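Local coordinates for putative periplasmic protein (Salmonella enterica subsp. enterica serovar Typhimurium, PDB 4J32), which probably acts as a periplasmic immunity protein that binds and inhibits the type VI secretion amidase effector Tae4, a peptidoglycan hydrolase, at residues B[25-29]-B[30-34]; B[58-61]-B[62-66]; B[47-50]-B[51-55]. One frame throughout, in Å; residues are numbered along the deposited sequence. Where two conformers were deposited one is given.

Contact 1: residues B[25-29]-B[30-34]; sequences LVYKD and DVVKN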
ATOM      1  N   LEU B  25      -5.935  -1.579   7.188  1.00 20.00           N
ATOM      2  CA  LEU B  25      -6.876  -0.723   7.905  1.00 20.87           C
ATOM      3  C   LEU B  25      -7.623   0.287   7.033  1.00 21.60           C
ATOM      4  O   LEU B  25      -8.821   0.513   7.238  1.00 22.22           O
ATOM      5  CB  LEU B  25      -6.172   0.056   9.028  1.00 20.69           C
ATOM      6  CG  LEU B  25      -5.520  -0.739  10.164  1.00 21.21           C
ATOM      7  CD1 LEU B  25      -4.848   0.228  11.159  1.00 21.81           C
ATOM      8  CD2 LEU B  25      -6.539  -1.626  10.857  1.00 23.74           C
ATOM      9  N   VAL B  26      -6.920   0.939   6.119  1.00 19.80           N
ATOM     10  CA  VAL B  26      -7.483   2.109   5.436  1.00 21.75           C
ATOM     11  C   VAL B  26      -8.388   1.800   4.238  1.00 22.98           C
ATOM     12  O   VAL B  26      -9.262   2.591   3.911  1.00 24.76           O
ATOM     13  CB  VAL B  26      -6.412   3.172   5.032  1.00 21.16           C
ATOM     14  CG1 VAL B  26      -5.621   3.675   6.291  1.00 21.96           C
ATOM     15  CG2 VAL B  26      -5.458   2.636   3.972  1.00 19.14           C
ATOM     16  N   TYR B  27      -8.173   0.662   3.598  1.00 23.31           N
ATOM     17  CA  TYR B  27      -8.901   0.336   2.371  1.00 25.21           C
ATOM     18  C   TYR B  27     -10.196  -0.400   2.704  1.00 27.36           C
ATOM     19  O   TYR B  27     -10.216  -1.195   3.641  1.00 29.29           O
ATOM     20  CB  TYR B  27      -8.023  -0.555   1.496  1.00 24.23           C
ATOM     21  CG  TYR B  27      -6.807   0.119   0.874  1.00 23.32           C
ATOM     22  CD1 TYR B  27      -6.865   1.431   0.355  1.00 21.42           C
ATOM     23  CD2 TYR B  27      -5.615  -0.583   0.768  1.00 21.00           C
ATOM     24  CE1 TYR B  27      -5.735   2.012  -0.249  1.00 21.22           C
ATOM     25  CE2 TYR B  27      -4.493  -0.031   0.158  1.00 22.31           C
ATOM     26  CZ  TYR B  27      -4.547   1.269  -0.334  1.00 21.97           C
ATOM     27  OH  TYR B  27      -3.398   1.748  -0.929  1.00 20.53           O
ATOM     28  N   LYS B  28     -11.250  -0.143   1.940  1.00 28.80           N
ATOM     29  CA  LYS B  28     -12.572  -0.710   2.227  1.00 30.88           C
ATOM     30  C   LYS B  28     -12.764  -2.102   1.599  1.00 30.71           C
ATOM     31  O   LYS B  28     -13.320  -3.030   2.227  1.00 31.07           O
ATOM     32  CB  LYS B  28     -13.680   0.263   1.796  1.00 32.68           C
ATOM     33  CG  LYS B  28     -15.050  -0.120   2.365  1.00 35.35           C
ATOM     34  CD  LYS B  28     -16.227   0.670   1.814  1.00 38.00           C
ATOM     35  CE  LYS B  28     -17.522   0.174   2.486  1.00 41.77           C
ATOM     36  NZ  LYS B  28     -18.782   0.627   1.828  1.00 46.52           N
ATOM     37  N   ASP B  29     -12.283  -2.251   0.370  1.00 28.99           N
ATOM     38  CA  ASP B  29     -12.557  -3.445  -0.442  1.00 29.10           C
ATOM     39  C   ASP B  29     -12.039  -4.698   0.245  1.00 28.15           C
ATOM     40  O   ASP B  29     -10.882  -4.736   0.672  1.00 25.84           O
ATOM     41  CB  ASP B  29     -11.924  -3.290  -1.829  1.00 28.48           C
ATOM     42  CG  ASP B  29     -12.067  -4.534  -2.675  1.00 29.67           C
ATOM     43  OD1 ASP B  29     -13.174  -4.811  -3.164  1.00 31.56           O
ATOM     44  OD2 ASP B  29     -11.059  -5.247  -2.841  1.00 29.18           O
ATOM     45  N   ASP B  30     -12.892  -5.717   0.355  1.00 29.31           N
ATOM     46  CA  ASP B  30     -12.517  -6.939   1.075  1.00 29.88           C
ATOM     47  C   ASP B  30     -11.313  -7.684   0.489  1.00 28.21           C
ATOM     48  O   ASP B  30     -10.453  -8.138   1.240  1.00 26.48           O
ATOM     49  CB  ASP B  30     -13.696  -7.890   1.242  1.00 32.59           C
ATOM     50  CG  ASP B  30     -14.606  -7.485   2.390  1.00 37.63           C
ATOM     51  OD1 ASP B  30     -14.147  -6.751   3.303  1.00 41.59           O
ATOM     52  OD2 ASP B  30     -15.779  -7.904   2.385  1.00 43.84           O
ATOM     53  N   VAL B  31     -11.260  -7.793  -0.838  1.00 27.92           N
ATOM     54  CA  VAL B  31     -10.157  -8.471  -1.517  1.00 26.91           C
ATOM     55  C   VAL B  31      -8.822  -7.759  -1.222  1.00 24.50           C
ATOM     56  O   VAL B  31      -7.818  -8.418  -0.908  1.00 24.72           O
ATOM     57  CB  VAL B  31     -10.430  -8.606  -3.046  1.00 28.00           C
ATOM     58  CG1 VAL B  31      -9.201  -9.127  -3.786  1.00 28.38           C
ATOM     59  CG2 VAL B  31     -11.639  -9.514  -3.302  1.00 31.03           C
ATOM     60  N   VAL B  32      -8.809  -6.424  -1.326  1.00 22.44           N
ATOM     61  CA  VAL B  32      -7.612  -5.633  -0.943  1.00 21.39           C
ATOM     62  C   VAL B  32      -7.266  -5.766   0.554  1.00 20.62           C
ATOM     63  O   VAL B  32      -6.092  -5.997   0.910  1.00 18.96           O
ATOM     64  CB  VAL B  32      -7.765  -4.149  -1.357  1.00 20.57           C
ATOM     65  CG1 VAL B  32      -6.613  -3.290  -0.778  1.00 19.21           C
ATOM     66  CG2 VAL B  32      -7.874  -4.034  -2.895  1.00 22.56           C
ATOM     67  N   LYS B  33      -8.262  -5.595   1.432  1.00 21.67           N
ATOM     68  CA  LYS B  33      -8.002  -5.707   2.891  1.00 21.90           C
ATOM     69  C   LYS B  33      -7.432  -7.085   3.216  1.00 20.93           C
ATOM     70  O   LYS B  33      -6.466  -7.183   3.958  1.00 20.99           O
ATOM     71  CB  LYS B  33      -9.293  -5.533   3.724  1.00 23.67           C
ATOM     72  CG  LYS B  33      -9.816  -4.114   3.774  1.00 25.74           C
ATOM     73  CD  LYS B  33     -11.161  -4.004   4.565  1.00 26.93           C
ATOM     74  CE  LYS B  33     -10.934  -3.688   6.029  1.00 28.81           C
ATOM     75  NZ  LYS B  33     -10.155  -2.424   6.212  1.00 27.43           N
ATOM     76  N   ASN B  34      -8.028  -8.138   2.659  1.00 20.70           N
ATOM     77  CA  ASN B  34      -7.560  -9.500   2.950  1.00 21.60           C
ATOM     78  C   ASN B  34      -6.148  -9.746   2.430  1.00 20.12           C
ATOM     79  O   ASN B  34      -5.367 -10.465   3.047  1.00 20.24           O
ATOM     80  CB  ASN B  34      -8.518 -10.552   2.391  1.00 23.62           C
ATOM     81  CG  ASN B  34      -9.781 -10.684   3.228  1.00 28.09           C
ATOM     82  OD1 ASN B  34      -9.743 -10.519   4.459  1.00 31.90           O
ATOM     83  ND2 ASN B  34     -10.888 -10.998   2.575  1.00 29.81           N
TER
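Asp29 is the N-cap of helix 30-46, and its OD2 accepts from Val32 N in the short turn that joins helix 10-26 to helix 30-46. The Asp29 carboxylate turns back over the first turn of the new helix. Its CG stands anti to the backbone N (chi1 175°), which brings OD2 to 3.0 Å from Val32 N. The N-H meets OD2 on the anti side, out of the carboxylate plane, in a fairly straight bond. One residue on, Lys33 N donates to Asp29 O at 2.9 Å.

Tyr27 is the first residue to leave the helical path. Its ring crosses Val32 obliquely, and CD2 packs on Val32 CG1 at 3.3 Å. The ring hydroxyl is hydrogen-bonded to Thr79. Tyr27 and Val32 also pack against the second subunit, another copy of this protein, whose own Tyr27 ring meets this one.

Lys33 reaches back across the turn. Bends at chi3 and chi4 fold its chain over the carbonyls of Tyr27 and Lys28, and its ammonium also bonds Ala24 O, near the end of helix 10-26. Leu25 and Lys33 belong to the pocket holding 2-ethoxyethanol. Lys33 NZ donates a hydrogen bond to Tyr27 O at 2.9 Å, nearly in line with that C=O bond.

Contact 2: residues B[58-61]-B[62-66]; sequences DEIA and KKYSG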
ATOM      1  N   ASP B  58      -0.003  -1.240  15.602  1.00 18.12           N
ATOM      2  CA  ASP B  58      -1.422  -0.920  15.329  1.00 19.93           C
ATOM      3  C   ASP B  58      -1.929   0.327  16.050  1.00 21.06           C
ATOM      4  O   ASP B  58      -2.651   1.124  15.437  1.00 21.32           O
ATOM      5  CB  ASP B  58      -2.322  -2.117  15.665  1.00 20.28           C
ATOM      6  CG  ASP B  58      -3.808  -1.802  15.527  1.00 23.67           C
ATOM      7  OD1 ASP B  58      -4.310  -1.737  14.375  1.00 23.89           O
ATOM      8  OD2 ASP B  58      -4.484  -1.635  16.572  1.00 25.68           O
ATOM      9  N   GLU B  59      -1.578   0.505  17.330  1.00 20.96           N
ATOM     10  CA  GLU B  59      -1.985   1.719  18.063  1.00 23.00           C
ATOM     11  C   GLU B  59      -1.518   2.984  17.346  1.00 22.41           C
ATOM     12  O   GLU B  59      -2.255   3.990  17.275  1.00 22.79           O
ATOM     13  CB  GLU B  59      -1.451   1.712  19.510  1.00 24.24           C
ATOM     14  CG  GLU B  59      -2.129   0.702  20.424  1.00 26.00           C
ATOM     15  CD  GLU B  59      -3.599   1.015  20.654  1.00 33.59           C
ATOM     16  OE1 GLU B  59      -4.381   0.060  20.831  1.00 39.63           O
ATOM     17  OE2 GLU B  59      -3.965   2.203  20.680  1.00 34.17           O
ATOM     18  N   ILE B  60      -0.296   2.943  16.822  1.00 20.96           N
ATOM     19  CA  ILE B  60       0.250   4.106  16.098  1.00 21.63           C
ATOM     20  C   ILE B  60      -0.418   4.240  14.735  1.00 21.06           C
ATOM     21  O   ILE B  60      -0.772   5.350  14.328  1.00 21.09           O
ATOM     22  CB  ILE B  60       1.800   4.064  15.977  1.00 21.50           C
ATOM     23  CG1 ILE B  60       2.421   3.884  17.368  1.00 21.84           C
ATOM     24  CG2 ILE B  60       2.335   5.335  15.268  1.00 21.18           C
ATOM     25  CD1 ILE B  60       3.953   3.565  17.341  1.00 23.73           C
ATOM     26  N   ALA B  61      -0.617   3.104  14.059  1.00 19.97           N
ATOM     27  CA  ALA B  61      -1.263   3.097  12.747  1.00 21.01           C
ATOM     28  C   ALA B  61      -2.630   3.765  12.833  1.00 22.47           C
ATOM     29  O   ALA B  61      -3.012   4.503  11.914  1.00 22.86           O
ATOM     30  CB  ALA B  61      -1.398   1.674  12.205  1.00 19.73           C
ATOM     31  N   LYS B  62      -3.347   3.514  13.930  1.00 23.52           N
ATOM     32  CA  LYS B  62      -4.693   4.061  14.072  0.60 25.14           C
ATOM     33  C   LYS B  62      -4.696   5.590  14.204  1.00 25.99           C
ATOM     34  O   LYS B  62      -5.710   6.233  13.906  1.00 27.31           O
ATOM     35  CB  LYS B  62      -5.463   3.356  15.201  0.60 26.03           C
ATOM     36  CG  LYS B  62      -5.864   1.905  14.855  0.60 25.97           C
ATOM     37  CD  LYS B  62      -6.437   1.176  16.062  0.60 27.82           C
ATOM     38  CE  LYS B  62      -6.929  -0.248  15.773  0.60 28.41           C
ATOM     39  NZ  LYS B  62      -7.151  -0.541  14.330  0.60 30.57           N
ATOM     40  N   LYS B  63      -3.563   6.182  14.598  1.00 26.13           N
ATOM     41  CA  LYS B  63      -3.441   7.645  14.680  1.00 27.10           C
ATOM     42  C   LYS B  63      -3.417   8.241  13.259  1.00 25.86           C
ATOM     43  O   LYS B  63      -3.703   9.424  13.080  1.00 26.94           O
ATOM     44  CB  LYS B  63      -2.166   8.065  15.413  1.00 27.84           C
ATOM     45  CG  LYS B  63      -2.140   7.689  16.902  1.00 30.85           C
ATOM     46  CD  LYS B  63      -0.755   7.915  17.493  1.00 34.28           C
ATOM     47  CE  LYS B  63      -0.730   7.443  18.947  1.00 39.68           C
ATOM     48  NZ  LYS B  63       0.311   8.181  19.708  1.00 42.96           N
ATOM     49  N   TYR B  64      -3.060   7.418  12.275  1.00 22.71           N
ATOM     50  CA  TYR B  64      -2.980   7.844  10.868  1.00 22.09           C
ATOM     51  C   TYR B  64      -4.215   7.388  10.106  1.00 22.32           C
ATOM     52  O   TYR B  64      -4.715   8.121   9.266  1.00 21.97           O
ATOM     53  CB  TYR B  64      -1.705   7.286  10.183  1.00 20.09           C
ATOM     54  CG  TYR B  64      -0.476   8.041  10.645  1.00 21.05           C
ATOM     55  CD1 TYR B  64      -0.002   9.146   9.919  1.00 19.92           C
ATOM     56  CD2 TYR B  64       0.187   7.680  11.842  1.00 19.77           C
ATOM     57  CE1 TYR B  64       1.105   9.891  10.375  1.00 22.33           C
ATOM     58  CE2 TYR B  64       1.300   8.405  12.297  1.00 21.29           C
ATOM     59  CZ  TYR B  64       1.753   9.508  11.556  1.00 22.76           C
ATOM     60  OH  TYR B  64       2.835  10.249  12.001  1.00 22.53           O
ATOM     61  N   SER B  65      -4.699   6.177  10.408  1.00 23.17           N
ATOM     62  CA  SER B  65      -5.795   5.595   9.631  1.00 23.85           C
ATOM     63  C   SER B  65      -7.090   6.378   9.860  1.00 24.85           C
ATOM     64  O   SER B  65      -7.969   6.381   8.993  1.00 26.11           O
ATOM     65  CB  SER B  65      -5.980   4.093   9.926  1.00 24.02           C
ATOM     66  OG  SER B  65      -6.342   3.886  11.278  1.00 26.82           O
ATOM     67  N   GLY B  66      -7.182   7.064  11.001  1.00 24.61           N
ATOM     68  CA  GLY B  66      -8.365   7.850  11.373  1.00 25.78           C
ATOM     69  C   GLY B  66      -8.325   9.301  10.907  1.00 25.59           C
ATOM     70  O   GLY B  66      -9.280  10.059  11.118  1.00 26.83           O
TER
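The Tyr64 ring turns an edge to Ile60: its CD2 lies 3.5 Å from Ile60 O, which sits near the ring plane. The apolar contact between the two residues is loose, with Ile60 CG2 4.4 Å from Tyr64 CE2. The ring hydroxyl is hydrogen-bonded to Asp88. The flat carboxylate of Asp58 meets Lys62 across one helical turn, and the two side chains cross at a slant. In the modelled conformer Lys62 NZ approaches OD1 from the syn side at 3.1 Å, as a salt bridge. Lys62 was deposited in two conformers, so this bridge is doubtful. Asp58 CG is anti to its own N (chi1 175°), which aims the carboxylate along the helix toward Lys62. The lysine chain runs extended and bends only at chi4.

These residues form the last turns of helix 51-65. Lys62 N donates to Asp58 O in the regular i to i+4 pattern. Bonds of the i to i+3 kind are mixed in: Lys63 N to Ile60 O, and Tyr64 N to Ala61 O at 2.9 Å from well above the carbonyl plane. Ala61 O keeps its i+4 donor, Ser65 N, at 2.8 Å in the carbonyl plane. Ser65 OG adds a weak bond to the same oxygen at 3.4 Å.

Ala61 and Ile60 pack on Phe85 of helix 78-86. Asp58 also packs on Tyr52 of the partner chain, the putative cytoplasmic protein. The bond from His21 NE2 to the buried Asp58 OD1 probably favours a charged carboxylate, with Lys62 a possible, changeable second partner.

Contact 3: residues B[47-50]-B[51-55]; sequences GKQS and VEIYH
The backbone runs extended at Gln49 and Ser50 and then turns into helix 51-65, where Ile53 N donates to Ser50 O at 3.2 Å from above the carbonyl plane. Gln49 and Ile53 meet obliquely, with Gln49 CB 3.5 Å from Ile53 CG2. That methyl lies between the backbone N and the carbonyl carbon of Ile53 (chi1 -153° for CG1), and it also touches Ser50 O. The same methyl sits over one face of the Tyr54 ring, offset toward the rim.

Tyr54 points its ring back along the loop. Gln49 O lies near the ring plane, at its edge. The glutamine side chain crosses the tyrosine at about a right angle, with the amide and ring planes 53° apart. Gln49 OE1 is 3.7 Å from Tyr54 OH. The hydroxyl also lies 3.8 Å from Gly47 CA.

This is the loop that joins helix 30-46 to helix 51-65 in the all-helical Tai4 fold. A bend at chi2 of Gln49 folds its amide back, and OE1 takes a weak bond from Lys48 N. Gln49 NE2 bonds Glu100 O and Gln10 OE1, Ser50 OG bonds Glu100 OE2, and Tyr54 stacks edge-to-face with Trp17.

In the partner chain, the putative cytoplasmic protein, Arg92 bonds Gln49 O and packs on Tyr54. His55 NE2 bonds Asn47 OD1 of that chain, and the His55 ring meets Tyr52 of that chain edge-to-face.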
ATOM      1  N   GLY B  47       9.155 -12.784  12.178  1.00 18.12           N
ATOM      2  CA  GLY B  47       9.582 -11.989  13.347  1.00 17.91           C
ATOM      3  C   GLY B  47       9.945 -12.848  14.550  1.00 18.87           C
ATOM      4  O   GLY B  47       9.530 -14.001  14.650  1.00 19.69           O
ATOM      5  N   LYS B  48      10.761 -12.292  15.448  1.00 19.54           N
ATOM      6  CA  LYS B  48      11.150 -12.963  16.689  1.00 20.92           C
ATOM      7  C   LYS B  48      10.522 -12.239  17.890  1.00 21.29           C
ATOM      8  O   LYS B  48      10.845 -12.542  19.054  1.00 22.22           O
ATOM      9  CB  LYS B  48      12.688 -12.998  16.829  1.00 22.62           C
ATOM     10  CG  LYS B  48      13.427 -13.799  15.715  1.00 25.24           C
ATOM     11  CD  LYS B  48      12.869 -15.217  15.610  1.00 30.20           C
ATOM     12  CE  LYS B  48      13.712 -16.131  14.723  1.00 32.59           C
ATOM     13  NZ  LYS B  48      13.424 -17.580  15.049  1.00 36.85           N
ATOM     14  N   GLN B  49       9.597 -11.331  17.587  1.00 19.63           N
ATOM     15  CA  GLN B  49       8.961 -10.484  18.608  1.00 20.09           C
ATOM     16  C   GLN B  49       7.633 -11.058  19.054  1.00 19.96           C
ATOM     17  O   GLN B  49       6.936 -11.749  18.284  1.00 19.08           O
ATOM     18  CB  GLN B  49       8.729  -9.046  18.096  1.00 19.79           C
ATOM     19  CG  GLN B  49      10.025  -8.265  17.769  1.00 20.39           C
ATOM     20  CD  GLN B  49      10.722  -8.800  16.514  1.00 20.28           C
ATOM     21  OE1 GLN B  49      10.077  -9.072  15.503  1.00 20.01           O
ATOM     22  NE2 GLN B  49      12.045  -8.951  16.579  1.00 21.72           N
ATOM     23  N   SER B  50       7.269 -10.707  20.282  1.00 19.92           N
ATOM     24  CA  SER B  50       5.976 -11.061  20.867  1.00 20.23           C
ATOM     25  C   SER B  50       4.866 -10.272  20.190  1.00 20.04           C
ATOM     26  O   SER B  50       5.107  -9.217  19.583  1.00 18.90           O
ATOM     27  CB  SER B  50       5.962 -10.724  22.362  1.00 20.86           C
ATOM     28  OG  SER B  50       6.919 -11.513  23.066  1.00 22.45           O
ATOM     29  N   VAL B  51       3.644 -10.770  20.318  1.00 19.87           N
ATOM     30  CA  VAL B  51       2.532 -10.180  19.560  1.00 20.02           C
ATOM     31  C   VAL B  51       2.231  -8.731  19.978  1.00 19.69           C
ATOM     32  O   VAL B  51       1.743  -7.930  19.173  1.00 18.13           O
ATOM     33  CB  VAL B  51       1.256 -11.070  19.654  1.00 20.65           C
ATOM     34  CG1 VAL B  51       0.556 -10.945  21.058  1.00 22.46           C
ATOM     35  CG2 VAL B  51       0.312 -10.789  18.484  1.00 21.69           C
ATOM     36  N   GLU B  52       2.536  -8.379  21.221  1.00 19.72           N
ATOM     37  CA  GLU B  52       2.217  -7.023  21.682  1.00 20.10           C
ATOM     38  C   GLU B  52       2.967  -5.946  20.894  1.00 18.98           C
ATOM     39  O   GLU B  52       2.498  -4.821  20.851  1.00 19.62           O
ATOM     40  CB  GLU B  52       2.460  -6.844  23.187  1.00 20.62           C
ATOM     41  CG  GLU B  52       1.454  -7.570  24.099  1.00 22.35           C
ATOM     42  CD  GLU B  52       1.741  -9.053  24.256  1.00 21.49           C
ATOM     43  OE1 GLU B  52       2.799  -9.553  23.779  1.00 23.31           O
ATOM     44  OE2 GLU B  52       0.909  -9.735  24.885  1.00 24.80           O
ATOM     45  N   ILE B  53       4.119  -6.251  20.293  1.00 18.73           N
ATOM     46  CA  ILE B  53       4.762  -5.188  19.488  1.00 19.11           C
ATOM     47  C   ILE B  53       3.925  -4.844  18.262  1.00 18.38           C
ATOM     48  O   ILE B  53       3.837  -3.689  17.865  1.00 18.16           O
ATOM     49  CB  ILE B  53       6.254  -5.447  19.147  1.00 18.93           C
ATOM     50  CG1 ILE B  53       6.968  -4.083  18.935  1.00 19.78           C
ATOM     51  CG2 ILE B  53       6.410  -6.435  17.971  1.00 18.57           C
ATOM     52  CD1 ILE B  53       8.506  -4.199  18.741  1.00 21.23           C
ATOM     53  N   TYR B  54       3.280  -5.851  17.686  1.00 17.45           N
ATOM     54  CA  TYR B  54       2.381  -5.600  16.557  1.00 17.42           C
ATOM     55  C   TYR B  54       1.112  -4.851  16.997  1.00 17.82           C
ATOM     56  O   TYR B  54       0.615  -3.986  16.260  1.00 16.97           O
ATOM     57  CB  TYR B  54       2.025  -6.923  15.863  1.00 17.42           C
ATOM     58  CG  TYR B  54       3.248  -7.711  15.473  1.00 17.75           C
ATOM     59  CD1 TYR B  54       3.858  -7.513  14.225  1.00 17.03           C
ATOM     60  CD2 TYR B  54       3.788  -8.670  16.344  1.00 18.34           C
ATOM     61  CE1 TYR B  54       4.986  -8.243  13.842  1.00 17.20           C
ATOM     62  CE2 TYR B  54       4.937  -9.411  15.976  1.00 17.79           C
ATOM     63  CZ  TYR B  54       5.509  -9.198  14.734  1.00 18.97           C
ATOM     64  OH  TYR B  54       6.620  -9.914  14.359  1.00 18.64           O
ATOM     65  N   HIS B  55       0.604  -5.181  18.187  1.00 18.71           N
ATOM     66  CA  HIS B  55      -0.513  -4.439  18.783  1.00 18.48           C
ATOM     67  C   HIS B  55      -0.140  -2.964  18.973  1.00 19.37           C
ATOM     68  O   HIS B  55      -0.978  -2.077  18.767  1.00 19.53           O
ATOM     69  CB  HIS B  55      -0.938  -5.010  20.150  1.00 20.09           C
ATOM     70  CG  HIS B  55      -1.420  -6.426  20.116  1.00 19.25           C
ATOM     71  ND1 HIS B  55      -1.698  -7.132  21.272  1.00 23.39           N
ATOM     72  CD2 HIS B  55      -1.643  -7.281  19.087  1.00 20.45           C
ATOM     73  CE1 HIS B  55      -2.088  -8.354  20.951  1.00 23.80           C
ATOM     74  NE2 HIS B  55      -2.054  -8.474  19.635  1.00 20.84           N
TER

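Overall arrangement
The contacts come in the order 1, 3, 2 along the chain. Contact 1 is the corner between helices 10-26 and 30-46. Contact 3 is the loop after helix 30-46 and the start of helix 51-65, and contact 2 is the far end of that helix. Contacts 2 and 3 have centres about 17 Å apart. Contacts 1 and 2 lie about 15 Å apart between centres and touch where Leu25 and Val26 pack on helix 51-65. Contacts 1 and 3, with centres about 22 Å apart, do not touch. Contact 3, and Asp58 of contact 2, meet the putative cytoplasmic protein, consistent with a role in binding the effector. Contact 1 meets the second copy of this protein.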